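Local coordinates for protein putative tRNA (Adenine(37)-N6)-methyltransferase (Pseudomonas aeruginosa, PDB 7BTU) that probably methylates the threonylcarbamoyl-modified adenosine at position 37 of tRNA, using S-adenosyl-L-methionine as methyl donor, at residues H9-I14 against P132-K137; L64-H69 against G106-R111; T40-P45 against A117-L122; C20-F25 against G210-D215. All blocks are in the same frame, centred on the assembly; numbering follows the deposited sequence.

Contact 1 of 4, residues H9-I14 against P132-K137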
loop_
_atom_site.group_PDB
_atom_site.type_symbol
_atom_site.label_atom_id
_atom_site.label_comp_id
_atom_site.label_asym_id
_atom_site.label_seq_id
_atom_site.Cartn_x
_atom_site.Cartn_y
_atom_site.Cartn_z
ATOM N N HIS B 9 -10.855 -12.162 12.124
ATOM C CA HIS B 9 -10.686 -10.822 12.685
ATOM C C HIS B 9 -11.752 -9.924 12.073
ATOM O O HIS B 9 -11.973 -9.973 10.863
ATOM C CB HIS B 9 -9.285 -10.277 12.396
ATOM C CG HIS B 9 -9.086 -8.837 12.781
ATOM N ND1 HIS B 9 -9.101 -8.409 14.092
ATOM C CD2 HIS B 9 -8.878 -7.720 12.022
ATOM C CE1 HIS B 9 -8.925 -7.092 14.128
ATOM N NE2 HIS B 9 -8.766 -6.656 12.888
ATOM N N SER B 10 -12.453 -9.163 12.887
ATOM C CA SER B 10 -13.538 -8.316 12.396
ATOM C C SER B 10 -13.023 -6.905 12.148
ATOM O O SER B 10 -12.310 -6.343 12.993
ATOM C CB SER B 10 -14.710 -8.308 13.388
ATOM O OG SER B 10 -15.809 -7.611 12.808
ATOM N N VAL B 11 -13.364 -6.332 10.986
ATOM C CA VAL B 11 -13.034 -4.931 10.724
ATOM C C VAL B 11 -14.330 -4.175 10.451
ATOM O O VAL B 11 -15.350 -4.752 10.038
ATOM C CB VAL B 11 -12.027 -4.767 9.548
ATOM C CG1 VAL B 11 -10.724 -5.519 9.882
ATOM C CG2 VAL B 11 -12.640 -5.255 8.232
ATOM N N SER B 12 -14.276 -2.858 10.653
ATOM C CA SER B 12 -15.422 -1.980 10.388
ATOM C C SER B 12 -14.940 -0.683 9.759
ATOM O O SER B 12 -13.855 -0.201 10.105
ATOM C CB SER B 12 -16.158 -1.622 11.695
ATOM O OG SER B 12 -17.033 -2.634 12.076
ATOM N N PRO B 13 -15.714 -0.086 8.855
ATOM C CA PRO B 13 -15.217 1.126 8.185
ATOM C C PRO B 13 -15.009 2.230 9.204
ATOM O O PRO B 13 -15.814 2.396 10.116
ATOM C CB PRO B 13 -16.333 1.503 7.197
ATOM C CG PRO B 13 -17.312 0.305 7.166
ATOM C CD PRO B 13 -17.048 -0.531 8.406
ATOM N N ILE B 14 -13.922 2.997 9.021
ATOM C CA ILE B 14 -13.779 4.276 9.718
ATOM C C ILE B 14 -14.483 5.402 8.977
ATOM O O ILE B 14 -14.637 6.494 9.525
ATOM C CB ILE B 14 -12.282 4.570 9.892
ATOM C CG1 ILE B 14 -11.590 4.537 8.543
ATOM C CG2 ILE B 14 -11.656 3.479 10.811
ATOM C CD1 ILE B 14 -10.266 5.279 8.476
ATOM N N PRO B 132 -16.438 1.772 1.398
ATOM C CA PRO B 132 -16.082 1.810 2.839
ATOM C C PRO B 132 -14.566 1.801 2.998
ATOM O O PRO B 132 -13.876 0.973 2.405
ATOM C CB PRO B 132 -16.696 0.521 3.420
ATOM C CG PRO B 132 -17.541 -0.110 2.300
ATOM C CD PRO B 132 -16.927 0.433 0.992
ATOM N N VAL B 133 -14.051 2.675 3.853
ATOM C CA VAL B 133 -12.604 2.784 4.076
ATOM C C VAL B 133 -12.281 2.212 5.454
ATOM O O VAL B 133 -12.985 2.498 6.427
ATOM C CB VAL B 133 -12.149 4.251 3.937
ATOM C CG1 VAL B 133 -10.677 4.465 4.391
ATOM C CG2 VAL B 133 -12.284 4.687 2.442
ATOM N N LEU B 134 -11.182 1.443 5.537
ATOM C CA LEU B 134 -10.716 0.846 6.798
ATOM C C LEU B 134 -9.570 1.572 7.457
ATOM O O LEU B 134 -9.378 1.404 8.692
ATOM C CB LEU B 134 -10.235 -0.604 6.591
ATOM C CG LEU B 134 -11.217 -1.487 5.835
ATOM C CD1 LEU B 134 -10.583 -2.861 5.539
ATOM C CD2 LEU B 134 -12.513 -1.609 6.716
ATOM N N ASP B 135 -8.762 2.311 6.703
ATOM C CA ASP B 135 -7.558 2.888 7.318
ATOM C C ASP B 135 -7.093 4.044 6.445
ATOM O O ASP B 135 -7.391 4.095 5.254
ATOM C CB ASP B 135 -6.444 1.826 7.444
ATOM C CG ASP B 135 -5.233 2.328 8.266
ATOM O OD1 ASP B 135 -5.461 2.746 9.404
ATOM O OD2 ASP B 135 -4.095 2.384 7.725
ATOM N N ILE B 136 -6.366 4.970 7.065
ATOM C CA ILE B 136 -5.645 6.076 6.435
ATOM C C ILE B 136 -4.228 6.026 6.994
ATOM O O ILE B 136 -4.054 5.942 8.223
ATOM C CB ILE B 136 -6.251 7.443 6.814
ATOM C CG1 ILE B 136 -7.747 7.502 6.472
ATOM C CG2 ILE B 136 -5.409 8.594 6.173
ATOM C CD1 ILE B 136 -8.512 8.540 7.299
ATOM N N LYS B 137 -3.227 6.143 6.125
ATOM C CA LYS B 137 -1.820 6.269 6.566
ATOM C C LYS B 137 -1.104 7.195 5.593
ATOM O O LYS B 137 -1.446 7.223 4.406
ATOM C CB LYS B 137 -1.085 4.912 6.573
#

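Contact 2 of 4, residues L64-H69 against G106-R111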
loop_
_atom_site.group_PDB
_atom_site.type_symbol
_atom_site.label_atom_id
_atom_site.label_comp_id
_atom_site.label_asym_id
_atom_site.label_seq_id
_atom_site.Cartn_x
_atom_site.Cartn_y
_atom_site.Cartn_z
ATOM N N LEU B 64 -5.122 4.616 1.433
ATOM C CA LEU B 64 -6.400 4.192 1.964
ATOM C C LEU B 64 -6.498 2.683 1.765
ATOM O O LEU B 64 -6.322 2.187 0.644
ATOM C CB LEU B 64 -7.587 4.899 1.267
ATOM C CG LEU B 64 -7.642 6.448 1.337
ATOM C CD1 LEU B 64 -8.851 7.033 0.565
ATOM C CD2 LEU B 64 -7.563 6.965 2.817
ATOM N N LEU B 65 -6.807 1.967 2.828
ATOM C CA LEU B 65 -7.239 0.579 2.724
ATOM C C LEU B 65 -8.756 0.609 2.744
ATOM O O LEU B 65 -9.368 1.333 3.560
ATOM C CB LEU B 65 -6.751 -0.298 3.911
ATOM C CG LEU B 65 -5.241 -0.355 4.036
ATOM C CD1 LEU B 65 -4.777 -1.148 5.260
ATOM C CD2 LEU B 65 -4.575 -0.897 2.754
ATOM N N PHE B 66 -9.367 -0.208 1.877
ATOM C CA PHE B 66 -10.799 -0.128 1.682
ATOM C C PHE B 66 -11.337 -1.502 1.337
ATOM O O PHE B 66 -10.594 -2.457 1.078
ATOM C CB PHE B 66 -11.131 0.896 0.585
ATOM C CG PHE B 66 -10.613 0.480 -0.777
ATOM C CD1 PHE B 66 -9.335 0.893 -1.213
ATOM C CD2 PHE B 66 -11.405 -0.295 -1.605
ATOM C CE1 PHE B 66 -8.855 0.476 -2.496
ATOM C CE2 PHE B 66 -10.974 -0.731 -2.899
ATOM C CZ PHE B 66 -9.688 -0.328 -3.337
ATOM N N LEU B 67 -12.655 -1.602 1.357
ATOM C CA LEU B 67 -13.325 -2.856 1.067
ATOM C C LEU B 67 -13.835 -2.824 -0.359
ATOM O O LEU B 67 -14.491 -1.845 -0.737
ATOM C CB LEU B 67 -14.497 -3.059 2.014
ATOM C CG LEU B 67 -14.135 -3.386 3.477
ATOM C CD1 LEU B 67 -15.370 -3.530 4.303
ATOM C CD2 LEU B 67 -13.322 -4.669 3.513
ATOM N N PHE B 68 -13.510 -3.864 -1.145
ATOM C CA PHE B 68 -14.170 -4.073 -2.434
ATOM C C PHE B 68 -15.596 -4.558 -2.203
ATOM O O PHE B 68 -15.867 -5.316 -1.268
ATOM C CB PHE B 68 -13.440 -5.128 -3.260
ATOM C CG PHE B 68 -12.084 -4.714 -3.732
ATOM C CD1 PHE B 68 -11.948 -3.690 -4.653
ATOM C CD2 PHE B 68 -10.955 -5.397 -3.304
ATOM C CE1 PHE B 68 -10.671 -3.327 -5.133
ATOM C CE2 PHE B 68 -9.679 -5.024 -3.765
ATOM C CZ PHE B 68 -9.555 -3.990 -4.665
ATOM N N HIS B 69 -16.502 -4.173 -3.093
ATOM C CA HIS B 69 -17.895 -4.653 -3.039
ATOM C C HIS B 69 -18.002 -6.047 -3.655
ATOM O O HIS B 69 -18.623 -6.243 -4.706
ATOM C CB HIS B 69 -18.835 -3.691 -3.756
ATOM N N GLY B 106 -8.717 -3.605 -0.665
ATOM C CA GLY B 106 -7.910 -2.959 -1.674
ATOM C C GLY B 106 -7.066 -1.888 -1.016
ATOM O O GLY B 106 -7.292 -1.513 0.126
ATOM N N GLN B 107 -6.124 -1.350 -1.789
ATOM C CA GLN B 107 -5.297 -0.277 -1.272
ATOM C C GLN B 107 -5.232 0.769 -2.365
ATOM O O GLN B 107 -5.286 0.425 -3.548
ATOM C CB GLN B 107 -3.909 -0.736 -0.928
ATOM C CG GLN B 107 -3.209 -1.280 -2.180
ATOM C CD GLN B 107 -1.838 -1.805 -1.897
ATOM O OE1 GLN B 107 -1.601 -2.491 -0.882
ATOM N NE2 GLN B 107 -0.900 -1.447 -2.765
ATOM N N SER B 108 -5.206 2.039 -1.975
ATOM C CA SER B 108 -4.955 3.012 -3.017
ATOM C C SER B 108 -4.221 4.221 -2.432
ATOM O O SER B 108 -4.381 4.558 -1.248
ATOM C CB SER B 108 -6.251 3.386 -3.721
ATOM O OG SER B 108 -6.931 4.415 -3.085
ATOM N N VAL B 109 -3.385 4.849 -3.270
ATOM C CA VAL B 109 -2.683 6.072 -2.881
ATOM C C VAL B 109 -3.403 7.210 -3.564
ATOM O O VAL B 109 -3.744 7.113 -4.755
ATOM C CB VAL B 109 -1.178 6.039 -3.218
ATOM C CG1 VAL B 109 -0.908 5.571 -4.633
ATOM C CG2 VAL B 109 -0.551 7.440 -3.011
ATOM N N VAL B 110 -3.707 8.261 -2.788
ATOM C CA VAL B 110 -4.514 9.359 -3.293
ATOM C C VAL B 110 -3.877 10.640 -2.811
ATOM O O VAL B 110 -3.275 10.684 -1.744
ATOM C CB VAL B 110 -6.001 9.181 -2.825
ATOM C CG1 VAL B 110 -6.128 9.251 -1.342
ATOM C CG2 VAL B 110 -6.942 10.136 -3.473
ATOM N N ARG B 111 -4.057 11.697 -3.578
ATOM C CA ARG B 111 -3.576 13.005 -3.178
ATOM C C ARG B 111 -4.503 13.577 -2.114
ATOM O O ARG B 111 -5.731 13.560 -2.274
ATOM C CB ARG B 111 -3.543 13.949 -4.395
ATOM C CG ARG B 111 -3.033 15.339 -3.987
ATOM C CD ARG B 111 -1.536 15.331 -4.005
ATOM N NE ARG B 111 -0.999 16.675 -4.232
ATOM C CZ ARG B 111 -0.896 17.576 -3.266
ATOM N NH1 ARG B 111 -1.284 17.254 -2.022
ATOM N NH2 ARG B 111 -0.402 18.790 -3.538
#

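Contact 3 of 4, residues T40-P45 against A117-L122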
loop_
_atom_site.group_PDB
_atom_site.type_symbol
_atom_site.label_atom_id
_atom_site.label_comp_id
_atom_site.label_asym_id
_atom_site.label_seq_id
_atom_site.Cartn_x
_atom_site.Cartn_y
_atom_site.Cartn_z
ATOM N N THR B 40 -14.397 12.879 -1.301
ATOM C CA THR B 40 -14.100 13.105 0.109
ATOM C C THR B 40 -14.181 11.770 0.836
ATOM O O THR B 40 -14.810 10.809 0.363
ATOM C CB THR B 40 -15.056 14.115 0.738
ATOM O OG1 THR B 40 -16.399 13.661 0.540
ATOM C CG2 THR B 40 -14.916 15.494 0.078
ATOM N N LEU B 41 -13.500 11.709 1.975
ATOM C CA LEU B 41 -13.607 10.572 2.881
ATOM C C LEU B 41 -14.369 11.116 4.083
ATOM O O LEU B 41 -13.835 11.946 4.817
ATOM C CB LEU B 41 -12.216 10.054 3.272
ATOM C CG LEU B 41 -12.208 8.942 4.389
ATOM C CD1 LEU B 41 -13.265 7.824 4.137
ATOM C CD2 LEU B 41 -10.820 8.340 4.521
ATOM N N GLU B 42 -15.620 10.693 4.258
ATOM C CA GLU B 42 -16.428 11.136 5.391
ATOM C C GLU B 42 -16.217 10.171 6.552
ATOM O O GLU B 42 -16.579 8.994 6.453
ATOM C CB GLU B 42 -17.896 11.181 5.013
ATOM C CG GLU B 42 -18.139 11.951 3.719
ATOM C CD GLU B 42 -17.966 13.464 3.880
ATOM O OE1 GLU B 42 -18.278 13.992 4.962
ATOM O OE2 GLU B 42 -17.540 14.123 2.905
ATOM N N LEU B 43 -15.660 10.674 7.645
ATOM C CA LEU B 43 -15.245 9.830 8.748
ATOM C C LEU B 43 -16.387 9.631 9.727
ATOM O O LEU B 43 -17.169 10.551 9.989
ATOM C CB LEU B 43 -14.037 10.443 9.463
ATOM C CG LEU B 43 -12.796 10.407 8.547
ATOM C CD1 LEU B 43 -11.645 11.182 9.168
ATOM C CD2 LEU B 43 -12.356 8.953 8.208
ATOM N N LEU B 44 -16.460 8.423 10.296
ATOM C CA LEU B 44 -17.457 8.066 11.285
ATOM C C LEU B 44 -16.914 8.294 12.686
ATOM O O LEU B 44 -15.718 8.141 12.911
ATOM C CB LEU B 44 -17.818 6.580 11.158
ATOM C CG LEU B 44 -18.486 6.181 9.856
ATOM C CD1 LEU B 44 -18.533 4.639 9.800
ATOM C CD2 LEU B 44 -19.879 6.796 9.861
ATOM N N PRO B 45 -17.753 8.574 13.679
ATOM C CA PRO B 45 -17.268 8.513 15.059
ATOM C C PRO B 45 -16.718 7.135 15.342
ATOM O O PRO B 45 -17.205 6.125 14.791
ATOM C CB PRO B 45 -18.530 8.786 15.896
ATOM C CG PRO B 45 -19.526 9.301 14.994
ATOM C CD PRO B 45 -19.203 8.746 13.607
ATOM N N ALA B 117 -12.002 18.331 10.718
ATOM C CA ALA B 117 -12.604 17.291 11.558
ATOM C C ALA B 117 -13.619 16.467 10.772
ATOM O O ALA B 117 -14.552 17.015 10.185
ATOM C CB ALA B 117 -13.286 17.936 12.767
ATOM N N GLY B 118 -13.415 15.162 10.711
ATOM C CA GLY B 118 -14.398 14.301 10.099
ATOM C C GLY B 118 -14.364 14.224 8.581
ATOM O O GLY B 118 -15.190 13.511 7.999
ATOM N N ARG B 119 -13.390 14.842 7.922
ATOM C CA ARG B 119 -13.420 14.798 6.453
ATOM C C ARG B 119 -12.027 15.007 5.858
ATOM O O ARG B 119 -11.328 15.970 6.233
ATOM C CB ARG B 119 -14.390 15.881 5.963
ATOM C CG ARG B 119 -14.332 16.166 4.459
ATOM C CD ARG B 119 -15.413 17.180 4.019
ATOM N NE ARG B 119 -16.766 16.743 4.334
ATOM C CZ ARG B 119 -17.479 17.151 5.379
ATOM N NH1 ARG B 119 -16.971 18.016 6.247
ATOM N NH2 ARG B 119 -18.707 16.676 5.557
ATOM N N LEU B 120 -11.654 14.157 4.889
ATOM C CA LEU B 120 -10.498 14.380 4.028
ATOM C C LEU B 120 -11.000 14.788 2.649
ATOM O O LEU B 120 -11.939 14.163 2.123
ATOM C CB LEU B 120 -9.661 13.109 3.832
ATOM C CG LEU B 120 -9.134 12.340 5.061
ATOM C CD1 LEU B 120 -8.173 11.228 4.594
ATOM C CD2 LEU B 120 -8.461 13.264 5.945
ATOM N N TRP B 121 -10.337 15.778 2.060
ATOM C CA TRP B 121 -10.531 16.179 0.655
ATOM C C TRP B 121 -9.464 15.517 -0.207
ATOM O O TRP B 121 -8.269 15.672 0.052
ATOM C CB TRP B 121 -10.432 17.705 0.493
ATOM C CG TRP B 121 -11.695 18.312 0.752
ATOM C CD1 TRP B 121 -12.777 18.377 -0.117
ATOM C CD2 TRP B 121 -12.118 18.911 1.967
ATOM N NE1 TRP B 121 -13.812 19.014 0.490
ATOM C CE2 TRP B 121 -13.449 19.344 1.772
ATOM C CE3 TRP B 121 -11.497 19.160 3.187
ATOM C CZ2 TRP B 121 -14.168 19.978 2.753
ATOM C CZ3 TRP B 121 -12.214 19.811 4.163
ATOM C CH2 TRP B 121 -13.539 20.212 3.946
ATOM N N LEU B 122 -9.898 14.794 -1.245
ATOM C CA LEU B 122 -9.028 13.944 -2.026
ATOM C C LEU B 122 -9.079 14.367 -3.503
ATOM O O LEU B 122 -10.095 14.877 -3.985
ATOM C CB LEU B 122 -9.447 12.446 -1.924
ATOM C CG LEU B 122 -9.642 12.009 -0.468
ATOM C CD1 LEU B 122 -10.262 10.576 -0.382
ATOM C CD2 LEU B 122 -8.295 12.159 0.285
HETATM O O HOH W 1 -17.770 13.049 9.059
#

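Contact 4 of 4, residues C20-F25 against G210-D215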
loop_
_atom_site.group_PDB
_atom_site.type_symbol
_atom_site.label_atom_id
_atom_site.label_comp_id
_atom_site.label_asym_id
_atom_site.label_seq_id
_atom_site.Cartn_x
_atom_site.Cartn_y
_atom_site.Cartn_z
ATOM N N CYS B 20 -16.734 11.097 -7.521
ATOM C CA CYS B 20 -17.279 11.224 -8.875
ATOM C C CYS B 20 -17.640 9.887 -9.525
ATOM O O CYS B 20 -18.360 9.900 -10.527
ATOM C CB CYS B 20 -16.282 11.988 -9.742
ATOM S SG CYS B 20 -14.622 11.367 -9.781
ATOM N N PHE B 21 -17.053 8.754 -9.089
ATOM C CA PHE B 21 -17.093 7.531 -9.898
ATOM C C PHE B 21 -18.241 6.624 -9.474
ATOM O O PHE B 21 -18.348 6.248 -8.298
ATOM C CB PHE B 21 -15.759 6.773 -9.842
ATOM C CG PHE B 21 -14.642 7.498 -10.559
ATOM C CD1 PHE B 21 -14.789 7.867 -11.916
ATOM C CD2 PHE B 21 -13.484 7.863 -9.885
ATOM C CE1 PHE B 21 -13.767 8.589 -12.573
ATOM C CE2 PHE B 21 -12.450 8.568 -10.569
ATOM C CZ PHE B 21 -12.593 8.914 -11.876
ATOM N N MET B 22 -19.093 6.266 -10.442
ATOM C CA MET B 22 -20.214 5.359 -10.177
ATOM C C MET B 22 -20.004 3.956 -10.748
ATOM O O MET B 22 -20.719 3.020 -10.350
ATOM C CB MET B 22 -21.512 5.960 -10.766
ATOM C CG MET B 22 -21.786 7.434 -10.357
ATOM S SD MET B 22 -22.048 7.595 -8.545
ATOM C CE MET B 22 -21.341 9.242 -8.210
ATOM N N GLU B 23 -19.075 3.783 -11.694
ATOM C CA GLU B 23 -18.870 2.475 -12.304
ATOM C C GLU B 23 -17.370 2.266 -12.464
ATOM O O GLU B 23 -16.621 3.207 -12.691
ATOM C CB GLU B 23 -19.647 2.378 -13.654
ATOM C CG GLU B 23 -19.758 3.710 -14.353
ATOM C CD GLU B 23 -20.847 3.846 -15.403
ATOM O OE1 GLU B 23 -20.720 4.790 -16.188
ATOM O OE2 GLU B 23 -21.813 3.060 -15.466
ATOM N N LYS B 24 -16.941 1.018 -12.383
ATOM C CA LYS B 24 -15.510 0.727 -12.303
ATOM C C LYS B 24 -14.800 1.007 -13.615
ATOM O O LYS B 24 -13.670 1.497 -13.606
ATOM C CB LYS B 24 -15.290 -0.745 -11.903
ATOM N N PHE B 25 -15.438 0.714 -14.758
ATOM C CA PHE B 25 -14.724 0.870 -16.011
ATOM C C PHE B 25 -14.371 2.328 -16.293
ATOM O O PHE B 25 -13.447 2.582 -17.065
ATOM C CB PHE B 25 -15.515 0.266 -17.170
ATOM C CG PHE B 25 -16.814 0.977 -17.464
ATOM C CD1 PHE B 25 -16.830 2.123 -18.256
ATOM C CD2 PHE B 25 -18.017 0.456 -17.002
ATOM C CE1 PHE B 25 -18.000 2.771 -18.526
ATOM C CE2 PHE B 25 -19.203 1.093 -17.269
ATOM C CZ PHE B 25 -19.202 2.257 -18.037
ATOM N N GLY B 210 -21.216 5.962 -23.226
ATOM C CA GLY B 210 -21.579 6.807 -22.105
ATOM C C GLY B 210 -20.860 6.369 -20.846
ATOM O O GLY B 210 -20.495 5.204 -20.676
ATOM N N VAL B 211 -20.750 7.323 -19.926
ATOM C CA VAL B 211 -20.175 7.052 -18.626
ATOM C C VAL B 211 -20.856 8.009 -17.647
ATOM O O VAL B 211 -21.264 9.131 -18.001
ATOM C CB VAL B 211 -18.635 7.273 -18.618
ATOM C CG1 VAL B 211 -18.303 8.699 -18.919
ATOM C CG2 VAL B 211 -18.095 6.898 -17.242
ATOM N N ARG B 212 -20.988 7.551 -16.425
ATOM C CA ARG B 212 -21.577 8.352 -15.359
ATOM C C ARG B 212 -20.461 9.017 -14.578
ATOM O O ARG B 212 -19.506 8.335 -14.193
ATOM C CB ARG B 212 -22.404 7.427 -14.464
ATOM C CG ARG B 212 -23.695 6.984 -15.089
ATOM C CD ARG B 212 -24.595 6.411 -14.060
ATOM N NE ARG B 212 -24.144 5.104 -13.652
ATOM C CZ ARG B 212 -24.300 4.589 -12.437
ATOM N NH1 ARG B 212 -24.903 5.285 -11.473
ATOM N NH2 ARG B 212 -23.848 3.359 -12.204
ATOM N N LEU B 213 -20.631 10.304 -14.255
ATOM C CA LEU B 213 -19.710 11.010 -13.350
ATOM C C LEU B 213 -20.534 11.936 -12.459
ATOM O O LEU B 213 -21.394 12.643 -12.974
ATOM C CB LEU B 213 -18.702 11.840 -14.165
ATOM C CG LEU B 213 -17.712 11.049 -15.052
ATOM C CD1 LEU B 213 -17.086 12.002 -16.059
ATOM C CD2 LEU B 213 -16.625 10.368 -14.160
ATOM N N TRP B 214 -20.308 11.909 -11.125
ATOM C CA TRP B 214 -21.187 12.608 -10.194
ATOM C C TRP B 214 -22.622 12.185 -10.522
ATOM O O TRP B 214 -22.884 10.982 -10.611
ATOM C CB TRP B 214 -20.916 14.109 -10.251
ATOM C CG TRP B 214 -19.513 14.491 -9.689
ATOM C CD1 TRP B 214 -18.506 15.061 -10.370
ATOM C CD2 TRP B 214 -19.058 14.341 -8.329
ATOM N NE1 TRP B 214 -17.415 15.268 -9.527
ATOM C CE2 TRP B 214 -17.738 14.826 -8.273
ATOM C CE3 TRP B 214 -19.623 13.799 -7.168
ATOM C CZ2 TRP B 214 -16.969 14.820 -7.085
ATOM C CZ3 TRP B 214 -18.847 13.784 -5.965
ATOM C CH2 TRP B 214 -17.536 14.287 -5.942
ATOM N N ASP B 215 -23.562 13.116 -10.729
ATOM C CA ASP B 215 -24.940 12.771 -11.074
ATOM C C ASP B 215 -25.201 12.986 -12.564
ATOM O O ASP B 215 -26.341 13.250 -12.970
ATOM C CB ASP B 215 -25.950 13.549 -10.212
ATOM C CG ASP B 215 -25.791 15.081 -10.340
ATOM O OD1 ASP B 215 -24.969 15.534 -11.171
ATOM O OD2 ASP B 215 -26.468 15.830 -9.608
HETATM O O HOH W 2 -18.415 6.273 -13.235
#

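Contact 1 of 4, residues H9-I14 against P132-K137
I14 sets CG1 between its backbone N and carbonyl carbon (chi1 55°), and the extended chi2 of 159° then carries CD1 out along the backbone of 132-137. L134 holds CG beside its backbone N (chi1 -50°), and from there its branch CD2 turns back toward 9-14 although its CB points away. The methyl CD1 of I14 lies 3.8 Å from D135 N and 3.9 Å from I136 CD1, while I14 CG1 sits 3.3 Å from V133 O. V133 O also accepts a bent hydrogen bond from I14 N at 2.8 Å. A CA-H...O contact from P13 CA, 3.2 Å from V133 O, adds to the grip. V133 also pairs through its backbone with G15, at the seam where strands 132-138 and 15-19 close a six-stranded antiparallel barrel. Beside this seam L134 and D135 both face L65 of the adjacent strand, a classic beta bulge. L134 CD2 meets V11 CG2 at 4.0 Å, the two side chains crossing at about a right angle. On the P13 side the proline rings lie side by side and point the same way, with P13 CG 3.8 Å from P132 CB. The polar groups turn to the second subunit: D135 forms a salt bridge with R101 of that chain, S12 OG hydrogen-bonds to the backbone O of M7 of that chain, and H9 and V11 join one of its strands in an antiparallel ladder.

Contact 2 of 4, residues L64-H69 against G106-R111
Four backbone hydrogen bonds tie L64 to S108 and F66 to G106. L64 N donates to S108 O at 2.8 Å, nearly straight at 169°, and S108 N returns a bond to L64 O at 2.9 Å. The second pair is G106 N to F66 O at 2.8 Å and F66 N to G106 O at 3.0 Å. This is a regular antiparallel ladder between neighbouring strands of the N-terminal barrel, with L65 and Q107 as the non-hydrogen-bonded pair between the two bonded ones. CA-H...O contacts from Q107 CA to L64 O and from L65 CA to G106 O fill in the ladder. On the face carrying L64, F66 and S108, the F66 ring folds back across the neighbouring strand, because its chi1 of 65° places CG between the backbone N and the carbonyl carbon. G106 CA then stands over the ring face as a CH-pi contact, 3.8 Å from the F66 centroid and 21° off the normal. The F68 ring closes on the same glycine, its CE2 3.4 Å from G106 CA; with no side chain, G106 lets both rings come this near. S108 OG is hydrogen-bonded to D126 of the same chain. Farther along this face L64 CD1 reaches V110 CG1 at 4.0 Å, and both residues also touch L122. On the other face Q107 packs against Q107 of the second subunit, and within the chain L65 CD2 rests 3.7 Å from Q107 CB.

Contact 3 of 4, residues T40-P45 against A117-L122
E42 and R119 lie side by side, pointing the same way, and each chain folds to bring their charges together. E42 bends at chi2 (-73°), whereas R119 runs extended as far as CD and then turns at chi3 (-58°). R119 NE donates to E42 OE2 at 3.1 Å, on the syn side and slightly out of the carboxylate plane. The other limb of the salt bridge, R119 NH2 to E42 OE1 at 2.8 Å, is a weak, bent hydrogen bond; the carboxylate and guanidinium planes are turned 51° apart. OE2 of E42 also accepts from T40 OG1 at 2.7 Å through its anti lone pair, which helps fix the rotation of the carboxylate; the R119 guanidinium has a second anionic partner, E116, through NH1. These side chains decorate the outward face of an antiparallel strand pair in the N-terminal barrel, joined by backbone hydrogen bonds in both directions between L41 and L120. On that face the W121 ring lies under R119 CD, which stands 3.3 Å above its plane toward the rim, and W121 CD1 meets T40 CG2 at 3.6 Å. The opposite face turns leucines inward: L41 CD2 lies 3.9 Å from L120 CD1, L122 CD1 approaches L41 CB, and I136 touches both L41 and L120. Where the pair ends, L43 N bonds to G118 O at 2.9 Å, and a water donates to the carbonyl oxygens of both L43 and G118.

Contact 4 of 4, residues C20-F25 against G210-D215
C20 sits between two aromatic rings, one of them on the other segment. C20 CB lies over the five-membered ring of W214, a CH-pi contact 3.6 Å from the centroid and 17° off the normal. With chi1 at 53°, C20 SG swings the other way and stands 3.5 Å above the centre of the F21 ring, leaving only an oblique sulfur-aromatic contact with W214. The backbone secures this end: W214 N donates to C20 O at 2.9 Å. At the other end E23 reaches across with its carboxylate. E23 OE1 takes a hydrogen bond from R212 N at 2.8 Å, approached from above the carboxylate plane, and E23 OE2 makes a long salt bridge to R212 NE at 3.6 Å. The carboxylate and guanidinium planes are almost perpendicular, and M22 CB covers one guanidinium face, 3.4 Å above the plane of R212. A water accepts from M22 N and donates to R212 O, bridging the backbones midway. F21 CE1 touches L213 CD2 at 3.7 Å, while L187 of helix 184-193 packs on C20, L213 and W214. The contact is an interdomain junction, docking the loop after barrel strand 15-19 onto edge strand 209-213 of the mixed C-terminal sheet.

How the contacts relate
Contacts 1, 2 and 3 belong to one six-stranded barrel and touch one another: L134 pairs with L65, I14 with L44, and I136, L41, L64 and L122 meet in a shared leucine-rich interior. Contacts 1 and 2 are buried and both also reach the second subunit. Contact 3 is only partly buried, untouched by the other chain, and adds a salt bridge on its outward face. Regular ladders hold contacts 2 and 3, whereas contact 1 rests on one cross-segment hydrogen bond and aliphatic packing. Contact 4, its centre about 17 to 24 Å from the centres of the others, joins the barrel to the C-terminal domain with a mixture of ring packing, charge and water.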